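Local coordinates for protein putative sesquiterpene cyclase (Kitasatospora setae, PDB 4MC3) that catalyses the magnesium-dependent 1,11-cyclisation of (2E,6E)-farnesyl diphosphate to the sesquiterpene alcohol (2Z,6E)-hedycaryol, with release of diphosphate, at residues Phe4-Glu16 against Gln251-Leu265. Numbering follows the deposited sequence.
Sequences FEIPDFYVPFPLE and QEAVDQVAVLVEAQL
Pro7 lies against Val254 and Ala258, successive turns of helix 250-282: its CD is 3.7 Å from Val254 CG1 and its CG 3.9 Å from Ala258 CB. The two methyls of Val254 divide the work, for CG2 sits over one face of the Phe4 ring, 3.9 Å from the centroid and 18° off the normal, a CH-pi contact. Phe9 turns the edge of its ring to Ala258 CA, and Pro7 CB lies over one face, toward the rim. Further along, Leu265 CD1 meets Phe13 CE2 at 3.8 Å and also touches Pro12 CD.

Polar groups close the Gln251 end and flank the middle of the strip. The Gln251 side chain, bent at chi2 (72°), pairs with the backbone of Glu5: Glu5 N donates to OE1 at 2.7 Å, in the carbonyl plane on a lone pair, while NE2 gives a longer bond of 3.3 Å to Glu5 O. NE2 also donates to Asp255 OD1 at 2.9 Å, which fixes the amide's rotation. Two waters donate to both Tyr10 O and the Glu262 carboxylate; a third accepts from Tyr10 N and donates to Glu262 OE2.

The irregular N-terminal segment, which also packs through Phe9 and Val11 on helix 286-309, thus follows the helix of this class I terpene cyclase fold by apolar steps; the direct Gln251-Glu5 pairing is consistent with a fixed alignment there, whereas Glu262 hydrogen-bonds to Tyr10 only through water.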
# COMPACT_ATOMS: atom_id res chain seq x y z
N PHE A 4 8.76 -24.33 9.11
CA PHE A 4 7.68 -24.60 8.12
C PHE A 4 8.18 -24.37 6.69
O PHE A 4 9.14 -23.62 6.48
CB PHE A 4 6.44 -23.74 8.43
CG PHE A 4 6.55 -22.30 7.98
CD1 PHE A 4 6.17 -21.93 6.70
CD2 PHE A 4 7.01 -21.32 8.84
CE1 PHE A 4 6.26 -20.61 6.28
CE2 PHE A 4 7.10 -19.99 8.43
CZ PHE A 4 6.73 -19.63 7.15
N GLU A 5 7.52 -25.00 5.72
CA GLU A 5 7.85 -24.83 4.31
C GLU A 5 7.01 -23.72 3.69
O GLU A 5 5.79 -23.83 3.58
CB GLU A 5 7.60 -26.13 3.55
CG GLU A 5 8.49 -27.28 4.00
CD GLU A 5 8.11 -28.60 3.36
OE1 GLU A 5 7.71 -28.60 2.18
OE2 GLU A 5 8.23 -29.63 4.04
N ILE A 6 7.68 -22.64 3.29
CA ILE A 6 7.04 -21.51 2.63
C ILE A 6 6.36 -21.99 1.36
O ILE A 6 6.99 -22.62 0.54
CB ILE A 6 8.09 -20.45 2.23
CG1 ILE A 6 8.65 -19.75 3.47
CG2 ILE A 6 7.51 -19.43 1.26
CD1 ILE A 6 7.75 -18.65 4.01
N PRO A 7 5.07 -21.66 1.18
CA PRO A 7 4.41 -22.06 -0.07
C PRO A 7 5.14 -21.56 -1.33
O PRO A 7 5.86 -20.56 -1.29
CB PRO A 7 3.02 -21.42 0.04
CG PRO A 7 2.80 -21.25 1.50
CD PRO A 7 4.15 -20.93 2.08
N ASP A 8 4.96 -22.27 -2.43
CA ASP A 8 5.59 -21.89 -3.69
C ASP A 8 4.60 -21.00 -4.39
O ASP A 8 3.92 -21.40 -5.32
CB ASP A 8 5.93 -23.12 -4.56
CG ASP A 8 7.32 -23.67 -4.28
OD1 ASP A 8 8.30 -22.97 -4.62
OD2 ASP A 8 7.42 -24.78 -3.71
N PHE A 9 4.50 -19.76 -3.93
CA PHE A 9 3.46 -18.86 -4.40
C PHE A 9 3.73 -18.60 -5.85
O PHE A 9 4.87 -18.34 -6.22
CB PHE A 9 3.52 -17.51 -3.68
CG PHE A 9 3.17 -17.57 -2.22
CD1 PHE A 9 1.88 -17.89 -1.82
CD2 PHE A 9 4.11 -17.24 -1.25
CE1 PHE A 9 1.55 -17.90 -0.47
CE2 PHE A 9 3.78 -17.25 0.09
CZ PHE A 9 2.49 -17.57 0.48
N TYR A 10 2.68 -18.69 -6.66
CA TYR A 10 2.78 -18.40 -8.08
C TYR A 10 1.77 -17.33 -8.47
O TYR A 10 0.60 -17.38 -8.09
CB TYR A 10 2.56 -19.68 -8.92
CG TYR A 10 2.46 -19.38 -10.41
CD1 TYR A 10 3.62 -19.19 -11.19
CD2 TYR A 10 1.22 -19.23 -11.05
CE1 TYR A 10 3.54 -18.88 -12.54
CE2 TYR A 10 1.13 -18.93 -12.41
CZ TYR A 10 2.29 -18.75 -13.14
OH TYR A 10 2.22 -18.46 -14.49
N VAL A 11 2.26 -16.37 -9.24
CA VAL A 11 1.44 -15.31 -9.79
C VAL A 11 1.73 -15.22 -11.30
O VAL A 11 2.88 -15.20 -11.71
CB VAL A 11 1.77 -13.95 -9.09
CG1 VAL A 11 0.90 -12.89 -9.65
CG2 VAL A 11 1.53 -14.07 -7.59
N PRO A 12 0.68 -15.16 -12.12
CA PRO A 12 0.87 -15.27 -13.59
C PRO A 12 1.33 -14.00 -14.27
O PRO A 12 1.76 -14.05 -15.43
CB PRO A 12 -0.53 -15.61 -14.09
CG PRO A 12 -1.45 -15.15 -13.04
CD PRO A 12 -0.73 -15.37 -11.75
N PHE A 13 1.24 -12.87 -13.57
CA PHE A 13 1.46 -11.57 -14.17
C PHE A 13 2.97 -11.33 -14.33
O PHE A 13 3.75 -11.71 -13.46
CB PHE A 13 0.82 -10.47 -13.29
CG PHE A 13 -0.62 -10.75 -12.93
CD1 PHE A 13 -1.61 -10.87 -13.91
CD2 PHE A 13 -0.99 -10.94 -11.60
CE1 PHE A 13 -2.94 -11.18 -13.56
CE2 PHE A 13 -2.30 -11.23 -11.25
CZ PHE A 13 -3.27 -11.36 -12.23
N PRO A 14 3.38 -10.70 -15.46
CA PRO A 14 4.79 -10.43 -15.60
C PRO A 14 5.37 -9.59 -14.47
O PRO A 14 4.66 -8.75 -13.87
CB PRO A 14 4.89 -9.72 -16.97
CG PRO A 14 3.67 -10.15 -17.71
CD PRO A 14 2.60 -10.30 -16.64
N LEU A 15 6.64 -9.85 -14.18
CA LEU A 15 7.40 -9.08 -13.21
C LEU A 15 7.95 -7.85 -13.91
O LEU A 15 8.78 -7.96 -14.78
CB LEU A 15 8.53 -9.88 -12.57
CG LEU A 15 9.42 -9.14 -11.60
CD1 LEU A 15 8.59 -8.78 -10.38
CD2 LEU A 15 10.63 -9.96 -11.18
N GLU A 16 7.50 -6.67 -13.50
CA GLU A 16 7.88 -5.36 -14.06
C GLU A 16 8.59 -4.49 -13.00
O GLU A 16 8.24 -4.55 -11.82
CB GLU A 16 6.64 -4.59 -14.55
CG GLU A 16 5.80 -5.31 -15.55
CD GLU A 16 4.59 -4.54 -16.00
OE1 GLU A 16 4.49 -3.30 -15.86
OE2 GLU A 16 3.73 -5.18 -16.60
N GLN A 251 2.65 -24.93 10.30
CA GLN A 251 2.49 -25.33 8.92
C GLN A 251 1.04 -25.41 8.47
O GLN A 251 0.71 -25.02 7.35
CB GLN A 251 3.14 -26.70 8.68
CG GLN A 251 3.16 -27.08 7.21
CD GLN A 251 4.18 -26.26 6.44
OE1 GLN A 251 5.37 -26.33 6.72
NE2 GLN A 251 3.71 -25.45 5.49
N GLU A 252 0.17 -25.93 9.33
CA GLU A 252 -1.23 -26.01 9.03
C GLU A 252 -1.83 -24.60 8.89
O GLU A 252 -2.64 -24.37 8.03
CB GLU A 252 -1.98 -26.80 10.09
CG GLU A 252 -1.73 -28.31 9.98
CD GLU A 252 -2.22 -29.11 11.18
OE1 GLU A 252 -2.15 -28.61 12.34
OE2 GLU A 252 -2.66 -30.26 10.96
N ALA A 253 -1.44 -23.68 9.75
CA ALA A 253 -1.94 -22.30 9.64
C ALA A 253 -1.43 -21.62 8.36
O ALA A 253 -2.17 -20.88 7.70
CB ALA A 253 -1.59 -21.50 10.85
N VAL A 254 -0.15 -21.84 8.05
CA VAL A 254 0.45 -21.35 6.81
C VAL A 254 -0.30 -21.87 5.60
O VAL A 254 -0.56 -21.12 4.63
CB VAL A 254 1.95 -21.69 6.71
CG1 VAL A 254 2.49 -21.49 5.29
CG2 VAL A 254 2.74 -20.84 7.69
N ASP A 255 -0.60 -23.16 5.62
CA ASP A 255 -1.27 -23.76 4.46
C ASP A 255 -2.66 -23.15 4.27
O ASP A 255 -3.11 -22.95 3.16
CB ASP A 255 -1.37 -25.29 4.63
CG ASP A 255 0.01 -25.99 4.63
OD1 ASP A 255 1.03 -25.33 4.30
OD2 ASP A 255 0.06 -27.20 4.96
N GLN A 256 -3.33 -22.84 5.36
CA GLN A 256 -4.62 -22.18 5.31
C GLN A 256 -4.54 -20.74 4.78
O GLN A 256 -5.44 -20.29 4.04
CB GLN A 256 -5.28 -22.25 6.65
CG GLN A 256 -5.66 -23.70 6.98
CD GLN A 256 -6.27 -23.85 8.35
OE1 GLN A 256 -5.59 -24.25 9.32
NE2 GLN A 256 -7.53 -23.50 8.45
N VAL A 257 -3.49 -20.01 5.16
CA VAL A 257 -3.25 -18.69 4.59
C VAL A 257 -2.97 -18.80 3.07
O VAL A 257 -3.47 -17.98 2.29
CB VAL A 257 -2.16 -17.91 5.35
CG1 VAL A 257 -1.79 -16.63 4.60
CG2 VAL A 257 -2.60 -17.61 6.77
N ALA A 258 -2.20 -19.82 2.66
CA ALA A 258 -1.96 -20.07 1.22
C ALA A 258 -3.28 -20.25 0.46
O ALA A 258 -3.43 -19.78 -0.68
CB ALA A 258 -1.06 -21.29 1.01
N VAL A 259 -4.26 -20.91 1.06
CA VAL A 259 -5.56 -21.07 0.41
C VAL A 259 -6.26 -19.70 0.26
O VAL A 259 -6.87 -19.35 -0.77
CB VAL A 259 -6.44 -22.06 1.19
CG1 VAL A 259 -7.88 -22.02 0.71
CG2 VAL A 259 -5.85 -23.47 1.09
N LEU A 260 -6.16 -18.90 1.30
CA LEU A 260 -6.70 -17.52 1.26
C LEU A 260 -6.04 -16.68 0.20
O LEU A 260 -6.71 -15.88 -0.47
CB LEU A 260 -6.56 -16.80 2.61
CG LEU A 260 -7.76 -16.36 3.42
CD1 LEU A 260 -7.27 -15.34 4.44
CD2 LEU A 260 -8.85 -15.75 2.57
N VAL A 261 -4.72 -16.77 0.11
CA VAL A 261 -3.97 -16.07 -0.93
C VAL A 261 -4.44 -16.47 -2.33
O VAL A 261 -4.64 -15.61 -3.21
CB VAL A 261 -2.44 -16.30 -0.79
CG1 VAL A 261 -1.65 -15.80 -1.97
CG2 VAL A 261 -1.88 -15.66 0.47
N GLU A 262 -4.58 -17.78 -2.57
CA GLU A 262 -5.06 -18.21 -3.86
C GLU A 262 -6.43 -17.63 -4.13
O GLU A 262 -6.73 -17.19 -5.25
CB GLU A 262 -5.02 -19.75 -3.98
CG GLU A 262 -3.60 -20.31 -4.08
CD GLU A 262 -2.72 -19.58 -5.12
OE1 GLU A 262 -3.06 -19.69 -6.34
OE2 GLU A 262 -1.71 -18.91 -4.71
N ALA A 263 -7.30 -17.61 -3.13
CA ALA A 263 -8.59 -16.97 -3.26
C ALA A 263 -8.49 -15.49 -3.68
O ALA A 263 -9.29 -15.01 -4.53
CB ALA A 263 -9.38 -17.11 -1.96
N GLN A 264 -7.55 -14.77 -3.08
CA GLN A 264 -7.37 -13.38 -3.48
C GLN A 264 -6.95 -13.25 -4.94
O GLN A 264 -7.44 -12.34 -5.63
CB GLN A 264 -6.41 -12.59 -2.57
CG GLN A 264 -6.71 -12.60 -1.08
CD GLN A 264 -8.15 -12.29 -0.83
OE1 GLN A 264 -8.69 -11.27 -1.26
NE2 GLN A 264 -8.82 -13.21 -0.15
N LEU A 265 -6.02 -14.10 -5.36
CA LEU A 265 -5.59 -14.14 -6.75
C LEU A 265 -6.76 -14.33 -7.71
O LEU A 265 -6.88 -13.59 -8.70
CB LEU A 265 -4.52 -15.18 -7.02
CG LEU A 265 -4.16 -15.33 -8.50
CD1 LEU A 265 -3.60 -14.05 -9.11
CD2 LEU A 265 -3.19 -16.51 -8.60
O HOH W 1 -0.60 -16.51 -5.60
O HOH W 2 -1.24 -19.48 -8.24
O HOH W 3 0.65 -20.13 -5.45